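Local coordinates for fatty acid metabolism regulator protein (PDB 1VI0) that represses transcription of fatty acid degradation genes as a homodimer of the TetR family whose DNA binding is inhibited by long-chain fatty acyl-CoA, at residues M64-I68 and I124-Y128; V88-F93 and I162-V166. All blocks are in the same frame, centred on the assembly; numbering follows the deposited sequence.

Contact 1 of 2, residues M64-I68 and I124-Y128; sequences MGQFI and ILKGY. With DCC (dodecyl-coa), chain C.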
loop_
_atom_site.group_PDB
_atom_site.type_symbol
_atom_site.label_atom_id
_atom_site.label_comp_id
_atom_site.label_asym_id
_atom_site.label_seq_id
_atom_site.Cartn_x
_atom_site.Cartn_y
_atom_site.Cartn_z
HETATM N N MSE A 64 3.622 7.990 15.052
HETATM C CA MSE A 64 4.809 7.265 14.604
HETATM C C MSE A 64 5.933 7.379 15.603
HETATM O O MSE A 64 6.691 6.431 15.876
HETATM C CB MSE A 64 5.316 7.767 13.224
HETATM C CG MSE A 64 6.610 7.102 12.764
HETATM SE SE MSE A 64 6.295 5.174 12.541
HETATM C CE MSE A 64 5.668 5.170 10.752
ATOM N N GLY A 65 6.139 8.608 16.105
ATOM C CA GLY A 65 7.198 8.864 17.071
ATOM C C GLY A 65 7.062 8.011 18.308
ATOM O O GLY A 65 8.057 7.474 18.832
ATOM N N GLN A 66 5.869 7.884 18.883
ATOM C CA GLN A 66 5.707 7.023 20.052
ATOM C C GLN A 66 6.077 5.586 19.660
ATOM O O GLN A 66 6.878 4.928 20.319
ATOM C CB GLN A 66 4.280 7.074 20.618
ATOM C CG GLN A 66 3.849 8.497 20.922
ATOM C CD GLN A 66 2.651 8.660 21.795
ATOM O OE1 GLN A 66 1.547 8.175 21.513
ATOM N NE2 GLN A 66 2.815 9.382 22.918
ATOM N N PHE A 67 5.510 5.160 18.523
ATOM C CA PHE A 67 5.798 3.812 18.010
ATOM C C PHE A 67 7.256 3.551 17.874
ATOM O O PHE A 67 7.775 2.499 18.324
ATOM C CB PHE A 67 5.033 3.613 16.690
ATOM C CG PHE A 67 5.201 2.239 16.129
ATOM C CD1 PHE A 67 4.600 1.138 16.738
ATOM C CD2 PHE A 67 5.990 2.028 15.009
ATOM C CE1 PHE A 67 4.789 -0.131 16.214
ATOM C CE2 PHE A 67 6.171 0.764 14.480
ATOM C CZ PHE A 67 5.586 -0.326 15.098
ATOM N N ILE A 68 8.032 4.476 17.317
ATOM C CA ILE A 68 9.467 4.283 17.151
ATOM C C ILE A 68 10.220 4.287 18.460
ATOM O O ILE A 68 11.110 3.448 18.632
ATOM C CB ILE A 68 10.045 5.325 16.193
ATOM C CG1 ILE A 68 9.443 5.139 14.788
ATOM C CG2 ILE A 68 11.557 5.253 16.129
ATOM C CD1 ILE A 68 9.587 3.741 14.257
ATOM N N ILE A 124 7.797 10.948 7.285
ATOM C CA ILE A 124 7.610 10.436 8.645
ATOM C C ILE A 124 7.802 8.910 8.683
ATOM O O ILE A 124 8.236 8.338 9.688
ATOM C CB ILE A 124 6.247 10.830 9.201
ATOM C CG1 ILE A 124 6.200 12.375 9.465
ATOM C CG2 ILE A 124 5.846 10.101 10.465
ATOM C CD1 ILE A 124 4.740 12.827 9.599
ATOM N N LEU A 125 7.566 8.251 7.573
ATOM C CA LEU A 125 7.760 6.782 7.501
ATOM C C LEU A 125 9.207 6.381 7.582
ATOM O O LEU A 125 9.622 5.291 8.030
ATOM C CB LEU A 125 7.113 6.338 6.189
ATOM C CG LEU A 125 7.024 4.832 5.939
ATOM C CD1 LEU A 125 6.175 4.221 7.047
ATOM C CD2 LEU A 125 6.401 4.591 4.563
ATOM N N LYS A 126 10.082 7.301 7.081
ATOM C CA LYS A 126 11.508 7.059 7.065
ATOM C C LYS A 126 12.088 6.540 8.363
ATOM O O LYS A 126 12.915 5.621 8.247
ATOM C CB LYS A 126 12.289 8.302 6.555
ATOM C CG LYS A 126 11.937 8.595 5.099
ATOM C CD LYS A 126 12.866 9.569 4.408
ATOM C CE LYS A 126 12.182 10.324 3.291
ATOM N NZ LYS A 126 12.811 10.179 1.957
ATOM N N GLY A 127 11.668 7.016 9.518
ATOM C CA GLY A 127 12.185 6.546 10.815
ATOM C C GLY A 127 11.954 5.045 10.974
ATOM O O GLY A 127 12.808 4.309 11.440
ATOM N N TYR A 128 10.748 4.608 10.631
ATOM C CA TYR A 128 10.457 3.149 10.730
ATOM C C TYR A 128 11.262 2.378 9.713
ATOM O O TYR A 128 11.794 1.297 10.065
ATOM C CB TYR A 128 8.966 3.031 10.568
ATOM C CG TYR A 128 8.315 1.699 10.690
ATOM C CD1 TYR A 128 8.632 0.822 11.755
ATOM C CD2 TYR A 128 7.348 1.318 9.818
ATOM C CE1 TYR A 128 7.984 -0.400 11.852
ATOM C CE2 TYR A 128 6.685 0.112 9.912
ATOM C CZ TYR A 128 6.994 -0.724 10.938
ATOM O OH TYR A 128 6.420 -1.969 10.985
HETATM C C2 DCC C . 16.814 0.831 -6.375
HETATM C C4 DCC C . 15.874 2.374 -5.040
HETATM C C5 DCC C . 15.029 1.465 -4.445
HETATM C C6 DCC C . 15.122 0.148 -4.949
HETATM C C8 DCC C . 14.644 3.324 -3.512
HETATM C C10 DCC C . 2.543 3.545 12.591
HETATM C C11 DCC C . 1.500 4.015 13.620
HETATM C C12 DCC C . 1.262 5.522 13.609
HETATM N N9 DCC C . 15.612 3.579 -4.454
HETATM N N7 DCC C . 14.239 2.078 -3.495
HETATM N N3 DCC C . 16.799 2.118 -5.989
HETATM N N1 DCC C . 16.054 -0.166 -5.874
HETATM N N6 DCC C . 14.325 -0.815 -4.485
HETATM C "C1'" DCC C . 16.395 4.845 -4.695
HETATM C "C2'" DCC C . 15.531 6.126 -4.693
HETATM O "O2'" DCC C . 15.246 6.418 -6.088
HETATM C "C3'" DCC C . 16.569 7.186 -4.196
HETATM O "O3'" DCC C . 17.550 7.394 -5.273
HETATM C "C4'" DCC C . 17.288 6.330 -3.079
HETATM O "O4'" DCC C . 17.202 4.973 -3.514
HETATM C "C5'" DCC C . 16.684 6.597 -1.719
HETATM O "O5'" DCC C . 15.232 6.471 -1.696
HETATM P P1 DCC C . 14.449 5.655 -0.574
HETATM O O11 DCC C . 13.031 5.774 -0.835
HETATM O O12 DCC C . 15.086 4.231 -0.480
HETATM O O6 DCC C . 14.870 6.316 0.766
HETATM P P2 DCC C . 14.292 7.698 1.011
HETATM O O21 DCC C . 14.529 7.963 2.479
HETATM O O22 DCC C . 14.804 8.630 -0.002
HETATM O O7 DCC C . 12.677 7.662 0.848
HETATM C CPA DCC C . 11.879 7.204 2.030
HETATM C CPB DCC C . 10.364 7.229 1.670
HETATM C CP8 DCC C . 10.151 6.607 0.278
HETATM C CP7 DCC C . 9.952 8.695 1.612
HETATM C CP9 DCC C . 9.511 6.625 2.727
HETATM O OP3 DCC C . 10.766 5.365 0.167
HETATM C CP6 DCC C . 8.691 6.506 -0.115
HETATM O OP2 DCC C . 8.028 7.524 -0.265
HETATM N NP2 DCC C . 8.272 5.283 -0.285
HETATM C CP5 DCC C . 6.820 5.004 -0.642
HETATM C CP4 DCC C . 6.152 4.622 0.737
HETATM C CP3 DCC C . 4.623 4.537 0.575
HETATM O OP1 DCC C . 3.991 5.521 0.194
HETATM N NP1 DCC C . 4.099 3.381 0.820
HETATM C CP2 DCC C . 2.664 3.040 0.707
HETATM C CP1 DCC C . 2.268 2.760 2.126
HETATM S S DCC C . 2.752 3.962 3.386
HETATM P P3 DCC C . 18.200 8.777 -5.774
HETATM O O31 DCC C . 17.158 9.804 -5.748
HETATM O O32 DCC C . 19.317 9.132 -4.886
HETATM O O33 DCC C . 18.669 8.417 -7.157
HETATM C CA1 DCC C . 1.399 5.158 3.245
HETATM C CA2 DCC C . 1.257 6.056 4.515
HETATM O OA1 DCC C . 0.654 5.189 2.293
HETATM C CA3 DCC C . 0.504 5.348 5.656
HETATM C CA4 DCC C . 1.173 5.187 6.970
HETATM C CA5 DCC C . 1.677 3.792 7.260
HETATM C CA6 DCC C . 1.546 3.361 8.710
HETATM C CA7 DCC C . 2.842 3.254 9.481
HETATM C CA8 DCC C . 2.973 2.192 10.511
HETATM C CA9 DCC C . 2.096 2.332 11.759
#
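Phe67 turns the CE2 corner of its ring toward the face of Tyr128, an offset edge-to-face pair with planes at 74° and centroids 5.3 Å apart. Phe67 CE2 comes within 3.4 Å of Tyr128 CE1. With CG anti to the backbone N (chi1 -177°), the Phe67 side chain carries this edge across to the tyrosine.

Met64, present as selenomethionine and bent at chi2 and chi3, lies across Tyr128 at about a right angle. Met64 SE makes an oblique Met-aromatic contact, 5.2 Å from the Tyr128 ring centroid. Met64 CE rests 3.9 Å from Leu125 CD1. CE of Met64 also lies 3.6 Å from CA7 of the bound dodecyl-CoA; this side chain thus belongs to the ligand pocket and touches the acyl chain while packing between the helices. Nearer the backbone, Met64 CB meets Ile124 CG2 at 3.7 Å. At the other end Ile68 CD1 lies against Tyr128 CB (3.8 Å).

The short segments run nearly parallel, 10° apart, within helices 52-75 and 115-141. Ile124 also packs back onto Phe60 of helix 52-75, Leu125 reaches Phe159 of helix 151-171, and Tyr128 touches Val88 of helix 81-97.

Contact 2 of 2, residues V88-F93 and I162-V166; sequences VISKHF and IDETV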
loop_
_atom_site.group_PDB
_atom_site.type_symbol
_atom_site.label_atom_id
_atom_site.label_comp_id
_atom_site.label_asym_id
_atom_site.label_seq_id
_atom_site.Cartn_x
_atom_site.Cartn_y
_atom_site.Cartn_z
ATOM N N VAL A 88 8.848 -6.247 15.749
ATOM C CA VAL A 88 8.274 -5.231 14.884
ATOM C C VAL A 88 6.910 -5.658 14.374
ATOM O O VAL A 88 5.989 -4.838 14.483
ATOM C CB VAL A 88 9.187 -4.956 13.637
ATOM C CG1 VAL A 88 8.463 -4.015 12.733
ATOM C CG2 VAL A 88 10.482 -4.302 14.171
ATOM N N ILE A 89 6.767 -6.848 13.825
ATOM C CA ILE A 89 5.470 -7.274 13.289
ATOM C C ILE A 89 4.381 -7.277 14.364
ATOM O O ILE A 89 3.275 -6.780 14.203
ATOM C CB ILE A 89 5.565 -8.600 12.550
ATOM C CG1 ILE A 89 6.653 -8.507 11.419
ATOM C CG2 ILE A 89 4.252 -9.062 12.001
ATOM C CD1 ILE A 89 7.024 -9.835 10.868
ATOM N N SER A 90 4.715 -7.953 15.481
ATOM C CA SER A 90 3.680 -8.058 16.534
ATOM C C SER A 90 3.335 -6.704 17.121
ATOM O O SER A 90 2.138 -6.423 17.322
ATOM C CB SER A 90 4.169 -9.061 17.574
ATOM O OG SER A 90 5.220 -8.569 18.337
ATOM N N LYS A 91 4.308 -5.781 17.251
ATOM C CA LYS A 91 4.029 -4.471 17.784
ATOM C C LYS A 91 3.227 -3.617 16.783
ATOM O O LYS A 91 2.288 -2.936 17.236
ATOM C CB LYS A 91 5.239 -3.782 18.366
ATOM C CG LYS A 91 5.863 -4.608 19.509
ATOM C CD LYS A 91 5.156 -4.263 20.815
ATOM C CE LYS A 91 4.770 -5.507 21.596
ATOM N NZ LYS A 91 3.594 -6.209 20.967
ATOM N N HIS A 92 3.541 -3.757 15.526
ATOM C CA HIS A 92 2.789 -3.012 14.471
ATOM C C HIS A 92 1.319 -3.459 14.494
ATOM O O HIS A 92 0.370 -2.675 14.586
ATOM C CB HIS A 92 3.467 -3.198 13.148
ATOM C CG HIS A 92 2.944 -2.467 11.946
ATOM N ND1 HIS A 92 3.760 -1.935 10.954
ATOM C CD2 HIS A 92 1.685 -2.252 11.542
ATOM C CE1 HIS A 92 2.974 -1.454 9.984
ATOM N NE2 HIS A 92 1.687 -1.611 10.336
ATOM N N PHE A 93 1.097 -4.774 14.441
ATOM C CA PHE A 93 -0.259 -5.350 14.419
ATOM C C PHE A 93 -1.026 -4.982 15.688
ATOM O O PHE A 93 -2.168 -4.517 15.564
ATOM C CB PHE A 93 -0.107 -6.896 14.286
ATOM C CG PHE A 93 0.265 -7.357 12.904
ATOM C CD1 PHE A 93 0.452 -6.499 11.813
ATOM C CD2 PHE A 93 0.233 -8.735 12.625
ATOM C CE1 PHE A 93 0.703 -7.019 10.572
ATOM C CE2 PHE A 93 0.491 -9.234 11.366
ATOM C CZ PHE A 93 0.720 -8.347 10.303
ATOM N N ILE A 162 3.780 -6.425 5.771
ATOM C CA ILE A 162 3.157 -6.029 6.995
ATOM C C ILE A 162 1.918 -5.160 6.764
ATOM O O ILE A 162 0.743 -5.391 7.126
ATOM C CB ILE A 162 4.134 -5.307 7.946
ATOM C CG1 ILE A 162 5.290 -6.248 8.373
ATOM C CG2 ILE A 162 3.372 -4.844 9.187
ATOM C CD1 ILE A 162 6.408 -5.512 9.161
ATOM N N ASP A 163 2.163 -4.127 5.894
ATOM C CA ASP A 163 1.179 -3.152 5.577
ATOM C C ASP A 163 -0.006 -3.724 4.786
ATOM O O ASP A 163 -1.174 -3.455 5.212
ATOM C CB ASP A 163 1.822 -2.015 4.736
ATOM C CG ASP A 163 0.859 -0.884 4.495
ATOM O OD1 ASP A 163 0.356 -0.295 5.511
ATOM O OD2 ASP A 163 0.703 -0.433 3.325
ATOM N N GLU A 164 0.264 -4.677 3.894
ATOM C CA GLU A 164 -0.890 -5.234 3.100
ATOM C C GLU A 164 -1.674 -6.190 4.019
ATOM O O GLU A 164 -2.907 -6.312 3.812
ATOM C CB GLU A 164 -0.373 -5.958 1.868
ATOM C CG GLU A 164 -1.450 -6.667 1.060
ATOM C CD GLU A 164 -2.467 -5.687 0.467
ATOM O OE1 GLU A 164 -2.192 -4.493 0.358
ATOM O OE2 GLU A 164 -3.576 -6.207 0.163
ATOM N N THR A 165 -0.965 -6.831 4.931
ATOM C CA THR A 165 -1.707 -7.689 5.906
ATOM C C THR A 165 -2.674 -6.859 6.707
ATOM O O THR A 165 -3.890 -7.209 6.869
ATOM C CB THR A 165 -0.738 -8.535 6.755
ATOM O OG1 THR A 165 0.083 -9.339 5.908
ATOM C CG2 THR A 165 -1.628 -9.501 7.583
ATOM N N VAL A 166 -2.285 -5.644 7.126
ATOM C CA VAL A 166 -3.143 -4.740 7.869
ATOM C C VAL A 166 -4.259 -4.267 6.937
ATOM O O VAL A 166 -5.435 -4.248 7.297
ATOM C CB VAL A 166 -2.345 -3.571 8.463
ATOM C CG1 VAL A 166 -3.344 -2.701 9.263
ATOM C CG2 VAL A 166 -1.285 -4.079 9.460
HETATM O O HOH W 1 0.123 -0.409 8.336
#
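Asp163 OD1 accepts two hydrogen bonds, one from Gln107 NE2 and one, 2.8 Å long, from a water O that also bonds His92 NE2. This water, lying in the imidazole plane at the ring's edge, bridges helices 81-97 and 151-171 of the all-helical ligand-binding domain of this TetR-family repressor. At the other ring nitrogen, His92 ND1 is hydrogen-bonded to Tyr128 OH of helix 115-141, and the rotation of the imidazole is therefore fixed from two directions. Asp163 OD2 forms a salt bridge with Arg111, which holds the carboxylate that orients the water. Both His92 and Asp163 belong to the dodecyl-CoA pocket.

Apart from this water bridge, the interface is apolar. Ile162 is a knob set into a hole formed by Val88, Ile89, His92 and Phe93. Its branches divide the work. Ile162 CG2, anti to the backbone N, makes a CH-pi contact over the imidazole, 3.5 Å from the His92 ring centroid and 13° off the normal. Ile162 CD1 instead reaches Ile89 CG1 at 3.8 Å. Phe93 starts out along the flank of its helix, but the end of its ring swings in among Ile162, Thr165 and Val166. Phe93 CE1 lies 3.7 Å from Val166 CG2. Phe93 CZ approaches Thr165 CG2 at 3.8 Å.

The segments cross at -32°, with Ile89 opposite Ile162 and Phe93 opposite Val166. Leu178 touches Phe93, Thr165 and Val166, while toward the second subunit Glu164 OE1 forms a salt bridge with Arg111 of that subunit. One face of the Phe93 ring is covered from its own helix by Ile89 CG2, 3.8 Å above the plane of the Phe93 ring and offset toward the rim.

Contacts 1 and 2 pair four different helices of one ligand-binding domain, and their segments alternate along the chain. Their centres are about 14 Å apart, and they are joined directly by the hydrogen bond between the tyrosine of contact 1 and the histidine of contact 2; Phe67 also packs on the backbone of segment 88-93. Contact 1 is partly buried, nearly parallel and wholly apolar between its segments. Contact 2 is fully buried and more steeply crossed, yet carries a water-bridged polar pair beside its hydrophobic knob. Both contribute to the dodecyl-CoA pocket, but only the 162-166 segment of contact 2 also reaches the second subunit.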